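Local coordinates for inosine-uridine preferring nucleoside hydrolase family protein (Bacillus anthracis, PDB 2C40) that belongs to the inosine-uridine preferring nucleoside hydrolase family and binds a calcium ion together with alpha-D-ribofuranose in one shared pocket, at residues A[125-130]-A[171-176]; A[165-170]-A[276-281]. All coordinates share one frame; numbering follows the deposited sequence.

Interaction 1: A[125-130]-A[171-176]. With CA (calcium ion), chain C; RIB (alpha-D-ribofuranose), chain D.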
# COMPACT_ATOMS: atom_id res chain seq x y z
N THR A 125 16.42 -14.74 -0.16
CA THR A 125 15.74 -13.85 -1.03
C THR A 125 16.00 -12.35 -0.73
O THR A 125 15.49 -11.51 -1.45
CB THR A 125 14.22 -14.15 -1.13
OG1 THR A 125 13.55 -14.01 0.14
CG2 THR A 125 14.02 -15.53 -1.67
N GLY A 126 16.86 -12.06 0.24
CA GLY A 126 17.49 -10.77 0.42
C GLY A 126 19.01 -10.90 0.22
O GLY A 126 19.49 -11.88 -0.35
N PRO A 127 19.79 -9.89 0.67
CA PRO A 127 21.25 -9.92 0.70
C PRO A 127 21.84 -11.14 1.41
O PRO A 127 21.13 -11.80 2.17
CB PRO A 127 21.56 -8.67 1.51
CG PRO A 127 20.44 -7.74 1.21
CD PRO A 127 19.27 -8.64 1.23
N LEU A 128 23.14 -11.39 1.24
CA LEU A 128 23.77 -12.60 1.76
C LEU A 128 24.47 -12.44 3.10
O LEU A 128 25.09 -13.36 3.55
CB LEU A 128 24.77 -13.14 0.74
CG LEU A 128 24.15 -13.88 -0.45
CD1 LEU A 128 25.26 -14.08 -1.47
CD2 LEU A 128 23.54 -15.20 -0.01
N THR A 129 24.34 -11.30 3.77
CA THR A 129 25.24 -11.02 4.89
C THR A 129 25.06 -11.90 6.14
O THR A 129 26.06 -12.23 6.78
CB THR A 129 25.48 -9.50 5.18
OG1 THR A 129 25.43 -9.17 6.59
CG2 THR A 129 24.67 -8.61 4.35
N ASP A 130 23.83 -12.38 6.41
CA ASP A 130 23.68 -13.35 7.53
C ASP A 130 24.45 -14.67 7.25
O ASP A 130 24.97 -15.32 8.18
CB ASP A 130 22.21 -13.69 7.84
CG ASP A 130 21.43 -12.55 8.52
OD1 ASP A 130 22.02 -11.75 9.28
OD2 ASP A 130 20.19 -12.49 8.31
N GLU A 171 22.85 -5.68 -9.24
CA GLU A 171 21.52 -5.99 -8.77
C GLU A 171 21.50 -5.70 -7.25
O GLU A 171 22.55 -5.75 -6.60
CB GLU A 171 21.24 -7.44 -9.13
CG GLU A 171 20.04 -8.05 -8.52
CD GLU A 171 20.25 -8.45 -7.08
OE1 GLU A 171 19.22 -8.36 -6.40
OE2 GLU A 171 21.41 -8.82 -6.63
N TRP A 172 20.33 -5.35 -6.71
CA TRP A 172 20.19 -4.86 -5.33
C TRP A 172 20.63 -5.78 -4.19
O TRP A 172 21.24 -5.31 -3.22
CB TRP A 172 18.73 -4.35 -5.07
CG TRP A 172 18.64 -2.85 -5.14
CD1 TRP A 172 18.06 -2.10 -6.13
CD2 TRP A 172 19.23 -1.93 -4.23
NE1 TRP A 172 18.22 -0.77 -5.86
CE2 TRP A 172 18.94 -0.64 -4.71
CE3 TRP A 172 19.95 -2.07 -3.03
CZ2 TRP A 172 19.38 0.51 -4.04
CZ3 TRP A 172 20.36 -0.95 -2.37
CH2 TRP A 172 20.08 0.33 -2.87
N ASN A 173 20.23 -7.05 -4.21
CA ASN A 173 20.66 -7.96 -3.13
C ASN A 173 22.19 -8.08 -3.04
O ASN A 173 22.73 -8.18 -1.93
CB ASN A 173 19.98 -9.34 -3.23
CG ASN A 173 18.48 -9.29 -2.88
OD1 ASN A 173 18.01 -8.35 -2.23
ND2 ASN A 173 17.74 -10.33 -3.26
N SER A 174 22.87 -8.07 -4.18
CA SER A 174 24.34 -8.04 -4.22
C SER A 174 24.87 -6.68 -3.77
O SER A 174 25.75 -6.61 -2.93
CB SER A 174 24.89 -8.32 -5.61
OG SER A 174 24.22 -9.41 -6.21
N PHE A 175 24.35 -5.62 -4.36
CA PHE A 175 24.77 -4.26 -4.01
C PHE A 175 24.67 -3.94 -2.50
O PHE A 175 25.53 -3.29 -1.97
CB PHE A 175 23.96 -3.27 -4.83
CG PHE A 175 24.38 -1.82 -4.67
CD1 PHE A 175 25.63 -1.40 -5.10
CD2 PHE A 175 23.49 -0.87 -4.15
CE1 PHE A 175 26.02 -0.10 -4.98
CE2 PHE A 175 23.86 0.47 -4.00
CZ PHE A 175 25.11 0.88 -4.43
N TRP A 176 23.65 -4.43 -1.81
CA TRP A 176 23.45 -4.13 -0.39
C TRP A 176 24.65 -4.49 0.44
O TRP A 176 24.96 -3.77 1.39
CB TRP A 176 22.24 -4.85 0.18
CG TRP A 176 21.68 -4.34 1.54
CD1 TRP A 176 20.82 -3.33 1.71
CD2 TRP A 176 21.87 -4.92 2.85
NE1 TRP A 176 20.51 -3.17 3.02
CE2 TRP A 176 21.12 -4.15 3.74
CE3 TRP A 176 22.59 -6.03 3.34
CZ2 TRP A 176 21.03 -4.44 5.10
CZ3 TRP A 176 22.54 -6.30 4.71
CH2 TRP A 176 21.75 -5.49 5.57
CA CA C . 13.77 -9.68 -1.22
O5 RIB D . 16.89 -6.83 -6.58
C5 RIB D . 15.63 -7.53 -6.41
C4 RIB D . 15.33 -7.60 -4.91
O4 RIB D . 15.10 -6.25 -4.47
C3 RIB D . 14.15 -8.47 -4.44
O3 RIB D . 14.68 -9.64 -3.73
C2 RIB D . 13.19 -7.50 -3.61
O2 RIB D . 12.62 -7.83 -2.26
C1 RIB D . 13.99 -6.17 -3.54
O HOH W 1 24.60 -9.49 -0.26
O HOH W 2 15.56 -7.99 -1.47
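Asn173 lies with its amide against the backbone of Gly126, CG of the asparagine 3.5 Å from C of the glycine, and this flat group ties the loop 125-128 to the start of helix 172-176. With its CG anti to the carbonyl carbon (chi1 -71°), the side chain reaches along the ligand side of the short helix. ND2 donates to Thr125 O over 3.1 Å, a bent bond that meets the carbonyl from above its plane, and also to O3 of the ribofuranose at 3.2 Å; Met151 O is its third and strongest partner. OD1 accepts from a water bound to calcium.

One turn on, the Trp176 ring receives Pro127 on a face, the proline CG 3.0 Å above the ring plane and offset toward the rim. A second water bridges Leu128 N and Asn173 O.

Glu171 N-caps the helix: OE1 accepts from Asn173 N, met from above the carboxylate plane, and OE2 takes Ser174 N as well as Gly153 N. OE1 also accepts from ribofuranose O5 at 2.8 Å, so one carboxylate oxygen serves both the helix start and the sugar.

Thr125 O binds calcium at 2.5 Å, beside Asp9, Asp14 and Asp247. Ribofuranose O2 and O3 and the first water also bind the metal, in the calcium-binding, aspartate-rich pocket characteristic of the nucleoside hydrolase family.

Interaction 2: A[165-170]-A[276-281]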
# COMPACT_ATOMS: atom_id res chain seq x y z
N GLU A 165 27.19 7.05 -6.41
CA GLU A 165 28.42 6.25 -6.33
C GLU A 165 28.40 4.95 -7.14
O GLU A 165 29.37 4.24 -7.14
CB GLU A 165 28.79 5.87 -4.90
CG GLU A 165 28.81 6.98 -3.89
CD GLU A 165 29.38 6.52 -2.51
OE1 GLU A 165 28.93 5.52 -1.96
OE2 GLU A 165 30.28 7.16 -1.97
N HIS A 166 27.32 4.62 -7.83
CA HIS A 166 27.27 3.37 -8.53
C HIS A 166 27.17 3.55 -10.04
O HIS A 166 26.50 4.47 -10.49
CB HIS A 166 26.09 2.56 -7.99
CG HIS A 166 26.16 1.14 -8.41
ND1 HIS A 166 25.20 0.54 -9.17
CD2 HIS A 166 27.15 0.23 -8.26
CE1 HIS A 166 25.57 -0.69 -9.45
NE2 HIS A 166 26.74 -0.91 -8.90
N ASP A 167 27.79 2.65 -10.81
CA ASP A 167 27.77 2.71 -12.28
C ASP A 167 26.55 2.05 -12.95
O ASP A 167 26.49 2.00 -14.17
CB ASP A 167 29.06 2.10 -12.86
CG ASP A 167 29.17 0.59 -12.59
OD1 ASP A 167 28.21 -0.03 -12.11
OD2 ASP A 167 30.23 0.03 -12.88
N GLY A 168 25.62 1.52 -12.18
CA GLY A 168 24.37 1.00 -12.68
C GLY A 168 24.43 -0.39 -13.27
O GLY A 168 23.65 -0.71 -14.17
N THR A 169 25.36 -1.22 -12.79
CA THR A 169 25.61 -2.55 -13.35
C THR A 169 25.28 -3.69 -12.38
O THR A 169 25.35 -4.85 -12.76
CB THR A 169 27.10 -2.63 -13.81
OG1 THR A 169 27.97 -2.28 -12.73
CG2 THR A 169 27.39 -1.65 -14.93
N ALA A 170 24.93 -3.37 -11.13
CA ALA A 170 24.66 -4.38 -10.11
C ALA A 170 23.15 -4.56 -9.87
O ALA A 170 22.32 -3.68 -10.21
CB ALA A 170 25.31 -4.01 -8.79
N GLN A 276 30.79 -2.02 -7.61
CA GLN A 276 30.51 -2.91 -6.48
C GLN A 276 29.22 -3.65 -6.66
O GLN A 276 28.23 -3.04 -6.98
CB GLN A 276 30.11 -2.13 -5.23
CG GLN A 276 31.09 -1.52 -4.39
CD GLN A 276 30.36 -0.60 -3.41
OE1 GLN A 276 29.56 -1.05 -2.59
NE2 GLN A 276 30.63 0.69 -3.52
N GLY A 277 29.20 -4.92 -6.29
CA GLY A 277 28.00 -5.73 -6.44
C GLY A 277 27.81 -6.36 -7.82
O GLY A 277 27.03 -7.30 -7.96
N ARG A 278 28.51 -5.85 -8.83
CA ARG A 278 28.45 -6.45 -10.18
C ARG A 278 28.92 -7.91 -10.21
O ARG A 278 29.96 -8.24 -9.68
CB ARG A 278 29.28 -5.63 -11.19
CG ARG A 278 28.89 -5.87 -12.67
CD ARG A 278 29.96 -5.42 -13.62
NE ARG A 278 30.14 -3.96 -13.69
CZ ARG A 278 31.13 -3.40 -14.40
NH1 ARG A 278 31.96 -4.15 -15.09
NH2 ARG A 278 31.28 -2.09 -14.45
N THR A 279 28.11 -8.77 -10.84
CA THR A 279 28.43 -10.14 -11.11
C THR A 279 28.79 -10.24 -12.58
O THR A 279 28.05 -9.74 -13.45
CB THR A 279 27.23 -11.07 -10.82
OG1 THR A 279 26.07 -10.59 -11.51
CG2 THR A 279 26.96 -11.16 -9.32
N VAL A 280 29.91 -10.92 -12.85
CA VAL A 280 30.57 -10.92 -14.14
C VAL A 280 30.96 -12.37 -14.49
O VAL A 280 31.59 -13.03 -13.68
CB VAL A 280 31.87 -10.03 -14.10
CG1 VAL A 280 32.58 -10.03 -15.44
CG2 VAL A 280 31.55 -8.62 -13.67
N GLU A 281 30.60 -12.84 -15.68
CA GLU A 281 31.02 -14.16 -16.14
C GLU A 281 32.48 -14.10 -16.60
O GLU A 281 32.81 -13.28 -17.44
CB GLU A 281 30.11 -14.68 -17.26
CG GLU A 281 30.58 -16.03 -17.80
CD GLU A 281 29.79 -16.58 -18.99
OE1 GLU A 281 30.14 -17.72 -19.42
OE2 GLU A 281 28.87 -15.89 -19.47
O HOH W 3 25.64 -7.47 -12.02
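Arg278 and Thr169 form the polar centre of this contact, where one guanidinium edge serves two acceptors. NE donates to Thr169 OG1 over 2.9 Å, nearly straight at 163° and close to the guanidinium plane. NH2 makes a salt bridge to Asp167 OD2, 2.8 Å away, approaching on the syn side of the carboxylate, whose plane is turned 21° from that of the guanidinium. The arginine chain runs extended from the backbone and bends at chi3 (-70°), which brings this edge round to the loop. With two neighbouring N-H groups engaged, rotation of the guanidinium should be restricted.

The other carboxylate oxygen, Asp167 OD1, faces back into its own loop. It receives a weak bond from Thr169 N, and its modelled separation of 2.3 Å from Thr169 OG1 is doubtfully short.

A second set of bonds involves the backbone. His166 NE2 donates to Gln276 O at 3.2 Å, a weak and bent bond. Ala170 CB rests against the same carbonyl and against Gly277 C, 3.6 Å away. A water joins the two segments farther along, donating to Thr169 O and accepting from Thr279 N. The amide of Gln276 finds its partners in Asn71 and Gly273.

The loop 165-170, leading from strand 145-151 to helix 172-176, thus lies over the turn entering strand 279-281. That strand is outermost in the chain's sheet and borders strand 261-269, while the His166 ring meets Phe175 of helix 172-176.

Helix 172-176 joins the two contacts, whose centres are 13 Å apart on the same side of the chain's centre. Their segments alternate along the sequence, in the order 125-130, 165-170, 171-176 and 276-281, and the loop of interaction 2 runs directly into the helix of interaction 1. They also touch: Phe175 CD1 packs 3.6 Å from Gln276 O, and Phe175 CB faces Ala170 CB. Interaction 1 follows the inner strand 120-124, whereas interaction 2 lies at strand 279-281, outermost within this chain in the same mixed sheet. A continuous path of contacts therefore runs from the calcium and sugar site to the sheet's partly exposed margin.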